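Local atomic coordinates of SnoaL-like domain-containing protein (Catenulispora acidiphila, PDB entry 4H3U), a protein that is of unknown function but has a ketosteroid isomerase-like (SnoaL-like) fold and is possibly involved in trimethylamine metabolism. Residues 38-52 / 67-79. Sequence-based numbering, arbitrary orientation.
With CD (cadmium ion), chain C.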
loop_
_atom_site.group_PDB
_atom_site.type_symbol
_atom_site.label_atom_id
_atom_site.label_comp_id
_atom_site.label_asym_id
_atom_site.label_seq_id
_atom_site.Cartn_x
_atom_site.Cartn_y
_atom_site.Cartn_z
ATOM N N TRP A 38 17.710 2.548 2.704
ATOM C CA TRP A 38 17.237 2.473 1.316
ATOM C C TRP A 38 17.878 3.531 0.409
ATOM O O TRP A 38 18.093 3.267 -0.775
ATOM C CB TRP A 38 15.706 2.639 1.271
ATOM C CG TRP A 38 14.991 1.345 1.340
ATOM C CD1 TRP A 38 14.166 0.866 2.320
ATOM C CD2 TRP A 38 15.077 0.314 0.350
ATOM N NE1 TRP A 38 13.728 -0.402 2.002
ATOM C CE2 TRP A 38 14.275 -0.756 0.794
ATOM C CE3 TRP A 38 15.772 0.170 -0.862
ATOM C CZ2 TRP A 38 14.174 -1.952 0.079
ATOM C CZ3 TRP A 38 15.639 -1.002 -1.575
ATOM C CH2 TRP A 38 14.864 -2.033 -1.106
ATOM N N THR A 39 18.186 4.711 0.965
ATOM C CA THR A 39 18.729 5.821 0.183
ATOM C C THR A 39 20.232 5.710 -0.029
ATOM O O THR A 39 20.762 6.235 -1.000
ATOM C CB THR A 39 18.324 7.132 0.848
ATOM O OG1 THR A 39 16.894 7.190 0.876
ATOM C CG2 THR A 39 18.910 8.349 0.143
ATOM N N GLY A 40 20.908 5.000 0.851
ATOM C CA GLY A 40 22.346 4.795 0.778
ATOM C C GLY A 40 22.740 3.719 -0.210
ATOM O O GLY A 40 21.925 3.248 -0.992
ATOM N N THR A 41 23.997 3.316 -0.150
ATOM C CA THR A 41 24.577 2.407 -1.140
ATOM C C THR A 41 25.070 1.122 -0.440
ATOM O O THR A 41 25.802 0.373 -1.048
ATOM C CB THR A 41 25.770 3.108 -1.868
ATOM O OG1 THR A 41 26.759 3.449 -0.899
ATOM C CG2 THR A 41 25.282 4.364 -2.593
ATOM N N ASN A 42 24.622 0.862 0.788
ATOM C CA ASN A 42 25.110 -0.228 1.646
ATOM C C ASN A 42 23.989 -1.225 1.915
ATOM O O ASN A 42 23.158 -0.989 2.770
ATOM C CB ASN A 42 25.648 0.384 2.951
ATOM C CG ASN A 42 26.244 -0.631 3.879
ATOM O OD1 ASN A 42 26.119 -1.820 3.695
ATOM N ND2 ASN A 42 26.825 -0.143 4.973
ATOM N N PRO A 43 23.993 -2.361 1.211
ATOM C CA PRO A 43 22.906 -3.357 1.439
ATOM C C PRO A 43 22.800 -3.768 2.918
ATOM O O PRO A 43 21.678 -3.969 3.432
ATOM C CB PRO A 43 23.280 -4.535 0.538
ATOM C CG PRO A 43 23.981 -3.839 -0.582
ATOM C CD PRO A 43 24.785 -2.724 0.020
ATOM N N ASN A 44 23.924 -3.970 3.600
ATOM C CA ASN A 44 23.896 -4.417 4.989
ATOM C C ASN A 44 23.285 -3.414 5.944
ATOM O O ASN A 44 22.870 -3.799 7.030
ATOM C CB ASN A 44 25.290 -4.792 5.474
ATOM C CG ASN A 44 25.831 -6.063 4.874
ATOM O OD1 ASN A 44 27.017 -6.098 4.468
ATOM N ND2 ASN A 44 25.058 -7.105 4.883
ATOM N N ALA A 45 23.231 -2.141 5.578
ATOM C CA ALA A 45 22.571 -1.166 6.424
ATOM C C ALA A 45 21.074 -1.452 6.488
ATOM O O ALA A 45 20.446 -1.118 7.510
ATOM C CB ALA A 45 22.860 0.264 5.938
ATOM N N LEU A 46 20.491 -2.070 5.454
ATOM C CA LEU A 46 19.068 -2.432 5.509
ATOM C C LEU A 46 18.914 -3.741 6.292
ATOM O O LEU A 46 18.139 -3.829 7.248
ATOM C CB LEU A 46 18.471 -2.590 4.109
ATOM C CG LEU A 46 16.967 -2.916 4.111
ATOM C CD1 LEU A 46 16.155 -1.770 4.650
ATOM C CD2 LEU A 46 16.491 -3.283 2.713
ATOM N N GLY A 47 19.654 -4.781 5.902
ATOM C CA GLY A 47 19.513 -6.054 6.565
ATOM C C GLY A 47 19.742 -6.056 8.061
ATOM O O GLY A 47 19.014 -6.745 8.824
ATOM N N THR A 48 20.712 -5.294 8.539
ATOM C CA THR A 48 21.044 -5.296 9.954
ATOM C C THR A 48 19.891 -4.842 10.845
ATOM O O THR A 48 19.893 -5.119 12.052
ATOM C CB THR A 48 22.328 -4.472 10.212
ATOM O OG1 THR A 48 22.858 -4.877 11.466
ATOM C CG2 THR A 48 22.071 -2.991 10.181
ATOM N N LEU A 49 18.920 -4.132 10.300
ATOM C CA LEU A 49 17.768 -3.684 11.073
ATOM C C LEU A 49 16.786 -4.788 11.428
ATOM O O LEU A 49 15.917 -4.573 12.259
ATOM C CB LEU A 49 17.001 -2.619 10.276
ATOM C CG LEU A 49 17.797 -1.385 9.876
ATOM C CD1 LEU A 49 16.961 -0.472 9.007
ATOM C CD2 LEU A 49 18.345 -0.658 11.112
ATOM N N PHE A 50 16.902 -5.955 10.799
ATOM C CA PHE A 50 15.928 -7.021 10.898
ATOM C C PHE A 50 16.333 -8.183 11.785
ATOM O O PHE A 50 17.487 -8.552 11.927
ATOM C CB PHE A 50 15.639 -7.583 9.481
ATOM C CG PHE A 50 14.816 -6.644 8.640
ATOM C CD1 PHE A 50 13.456 -6.844 8.474
ATOM C CD2 PHE A 50 15.408 -5.541 8.026
ATOM C CE1 PHE A 50 12.699 -5.968 7.739
ATOM C CE2 PHE A 50 14.633 -4.649 7.311
ATOM C CZ PHE A 50 13.282 -4.862 7.176
ATOM N N ALA A 51 15.296 -8.773 12.404
ATOM C CA ALA A 51 15.432 -9.977 13.184
ATOM C C ALA A 51 15.963 -11.107 12.325
ATOM O O ALA A 51 15.811 -11.108 11.092
ATOM C CB ALA A 51 14.093 -10.379 13.787
ATOM N N ALA A 52 16.473 -12.159 12.964
ATOM C CA ALA A 52 17.049 -13.262 12.255
ATOM C C ALA A 52 16.049 -13.942 11.335
ATOM O O ALA A 52 16.422 -14.428 10.262
ATOM C CB ALA A 52 17.637 -14.275 13.216
ATOM N N GLY A 67 15.110 -13.133 6.592
ATOM C CA GLY A 67 16.437 -13.092 7.172
ATOM C C GLY A 67 17.306 -11.996 6.597
ATOM O O GLY A 67 17.038 -11.453 5.545
ATOM N N ARG A 68 18.342 -11.597 7.355
ATOM C CA ARG A 68 19.148 -10.474 6.992
ATOM C C ARG A 68 19.877 -10.613 5.700
ATOM O O ARG A 68 20.027 -9.611 4.969
ATOM C CB ARG A 68 20.125 -10.138 8.140
ATOM C CG ARG A 68 19.436 -9.746 9.455
ATOM C CD ARG A 68 20.371 -9.034 10.412
ATOM N NE ARG A 68 21.274 -9.944 11.059
ATOM C CZ ARG A 68 20.921 -10.731 12.060
ATOM N NH1 ARG A 68 19.657 -10.722 12.481
ATOM N NH2 ARG A 68 21.831 -11.526 12.593
ATOM N N GLU A 69 20.430 -11.781 5.384
ATOM C CA GLU A 69 21.123 -11.951 4.125
ATOM C C GLU A 69 20.200 -11.713 2.944
ATOM O O GLU A 69 20.569 -10.974 2.001
ATOM C CB GLU A 69 21.856 -13.277 3.986
ATOM C CG GLU A 69 23.030 -13.452 4.952
ATOM C CD GLU A 69 23.815 -14.696 4.598
ATOM O OE1 GLU A 69 23.520 -15.749 5.109
ATOM O OE2 GLU A 69 24.613 -14.633 3.629
ATOM N N GLN A 70 19.027 -12.347 2.930
ATOM C CA GLN A 70 18.095 -12.134 1.814
ATOM C C GLN A 70 17.628 -10.678 1.732
ATOM O O GLN A 70 17.460 -10.121 0.668
ATOM C CB GLN A 70 16.874 -13.056 1.889
ATOM C CG GLN A 70 17.180 -14.528 1.657
ATOM C CD GLN A 70 15.957 -15.356 1.375
ATOM O OE1 GLN A 70 14.841 -14.908 1.564
ATOM N NE2 GLN A 70 16.178 -16.557 0.898
ATOM N N ILE A 71 17.400 -10.071 2.891
ATOM C CA ILE A 71 16.880 -8.686 2.937
ATOM C C ILE A 71 17.932 -7.688 2.430
ATOM O O ILE A 71 17.638 -6.824 1.592
ATOM C CB ILE A 71 16.317 -8.337 4.286
ATOM C CG1 ILE A 71 15.047 -9.179 4.554
ATOM C CG2 ILE A 71 16.026 -6.835 4.404
ATOM C CD1 ILE A 71 14.515 -9.108 5.978
ATOM N N SER A 72 19.185 -7.819 2.889
ATOM C CA SER A 72 20.254 -7.020 2.325
ATOM C C SER A 72 20.346 -7.300 0.804
ATOM O O SER A 72 20.544 -6.376 0.002
ATOM C CB SER A 72 21.537 -7.384 3.011
ATOM O OG SER A 72 21.522 -6.977 4.350
ATOM N N GLY A 73 20.176 -8.557 0.393
ATOM C CA GLY A 73 20.157 -8.917 -1.012
ATOM C C GLY A 73 19.074 -8.237 -1.806
ATOM O O GLY A 73 19.274 -7.984 -3.010
ATOM N N TRP A 74 17.935 -7.899 -1.204
ATOM C CA TRP A 74 16.867 -7.169 -1.880
ATOM C C TRP A 74 17.278 -5.719 -2.145
ATOM O O TRP A 74 16.994 -5.197 -3.221
ATOM C CB TRP A 74 15.565 -7.273 -1.060
ATOM C CG TRP A 74 14.408 -6.472 -1.601
ATOM C CD1 TRP A 74 13.738 -5.488 -0.948
ATOM C CD2 TRP A 74 13.766 -6.615 -2.883
ATOM N NE1 TRP A 74 12.722 -5.007 -1.728
ATOM C CE2 TRP A 74 12.746 -5.654 -2.940
ATOM C CE3 TRP A 74 13.999 -7.414 -4.016
ATOM C CZ2 TRP A 74 11.898 -5.532 -4.040
ATOM C CZ3 TRP A 74 13.177 -7.282 -5.095
ATOM C CH2 TRP A 74 12.153 -6.346 -5.128
ATOM N N LYS A 75 17.974 -5.079 -1.217
ATOM C CA LYS A 75 18.538 -3.756 -1.489
ATOM C C LYS A 75 19.542 -3.867 -2.627
ATOM O O LYS A 75 19.532 -3.025 -3.544
ATOM C CB LYS A 75 19.140 -3.185 -0.214
ATOM C CG LYS A 75 20.028 -1.924 -0.415
ATOM C CD LYS A 75 19.363 -0.750 -1.068
ATOM C CE LYS A 75 20.332 0.465 -1.014
ATOM N NZ LYS A 75 19.895 1.549 -1.917
ATOM N N ALA A 76 20.422 -4.867 -2.612
ATOM C CA ALA A 76 21.378 -5.036 -3.685
ATOM C C ALA A 76 20.697 -5.246 -5.051
ATOM O O ALA A 76 21.097 -4.644 -6.050
ATOM C CB ALA A 76 22.349 -6.171 -3.388
ATOM N N ARG A 77 19.676 -6.079 -5.100
ATOM C CA ARG A 77 18.947 -6.367 -6.321
ATOM C C ARG A 77 18.225 -5.142 -6.847
ATOM O O ARG A 77 18.168 -4.891 -8.055
ATOM C CB ARG A 77 17.977 -7.514 -6.092
ATOM C CG ARG A 77 18.615 -8.890 -5.892
ATOM C CD ARG A 77 17.689 -9.895 -5.152
ATOM N NE ARG A 77 16.393 -10.088 -5.798
ATOM C CZ ARG A 77 15.335 -10.658 -5.214
ATOM N NH1 ARG A 77 15.385 -11.017 -3.924
ATOM N NH2 ARG A 77 14.197 -10.816 -5.905
ATOM N N THR A 78 17.625 -4.395 -5.936
ATOM C CA THR A 78 16.935 -3.182 -6.318
ATOM C C THR A 78 17.940 -2.193 -6.933
ATOM O O THR A 78 17.656 -1.614 -7.985
ATOM C CB THR A 78 16.188 -2.588 -5.110
ATOM O OG1 THR A 78 15.173 -3.497 -4.635
ATOM C CG2 THR A 78 15.506 -1.335 -5.467
ATOM N N ASP A 79 19.085 -2.011 -6.289
ATOM C CA ASP A 79 20.119 -1.106 -6.821
ATOM C C ASP A 79 20.663 -1.547 -8.160
ATOM O O ASP A 79 21.055 -0.736 -8.988
ATOM C CB ASP A 79 21.277 -0.951 -5.848
ATOM C CG ASP A 79 20.943 -0.117 -4.611
ATOM O OD1 ASP A 79 19.915 0.584 -4.606
ATOM O OD2 ASP A 79 21.795 -0.109 -3.697
HETATM CD CD CD C . 25.020 -17.400 4.659
HETATM O O HOH W 1 22.872 -7.779 6.325
HETATM O O HOH W 2 18.982 -13.581 9.392
HETATM O O HOH W 3 27.180 -16.366 4.475
#
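Lys75 reaches from helix 68-79 to the C-terminal end of helix 29-39, where its ammonium NZ donates to Trp38 O (2.7 Å) and to Gly40 O (2.8 Å). The first bond arrives from above the carbonyl plane, 45° out of it, and the second runs closer to its plane. Lys75 NZ also forms a salt bridge with the Asp79 carboxylate, one helical turn on, meeting OD1 on its syn lone pair (2.9 Å). Lys75 CG stands anti to its backbone N (chi1 168°), and the bend at chi2 takes Lys75 CD to 3.7 Å from Trp38 CE3. The far rim of that indole meets Trp74, Trp38 CH2 lying 3.6 Å from Trp74 CD1 in an oblique pairing with the ring planes nearly perpendicular, while Leu46 CD2 sits over one face of the Trp38 ring near its rim and Trp38 NE1 hydrogen-bonds Tyr56 OH.

Helix 43-47 crosses helix 68-79 at 137°, its axis only 7.4 Å away. The lack of a side chain at Gly47 is consistent with this approach: a beta carbon there would collide with Ser72 OG, which sits 3.1 Å from Gly47 CA. Farther along, Ile71 CD1 lies over one face of the Phe50 ring in a CH-pi contact, and Arg68 NH1 donates to Phe50 O (3.1 Å), nearly in the guanidinium plane.

Replacing Lys75 with alanine is likely to strip the Trp38 and Gly40 carbonyls and the Asp79 carboxylate of their common partner and to open a gap beside the Trp38 ring. One buried ammonium thus ties the end of helix 29-39 to helix 68-79, with its counter-ion in its own helix.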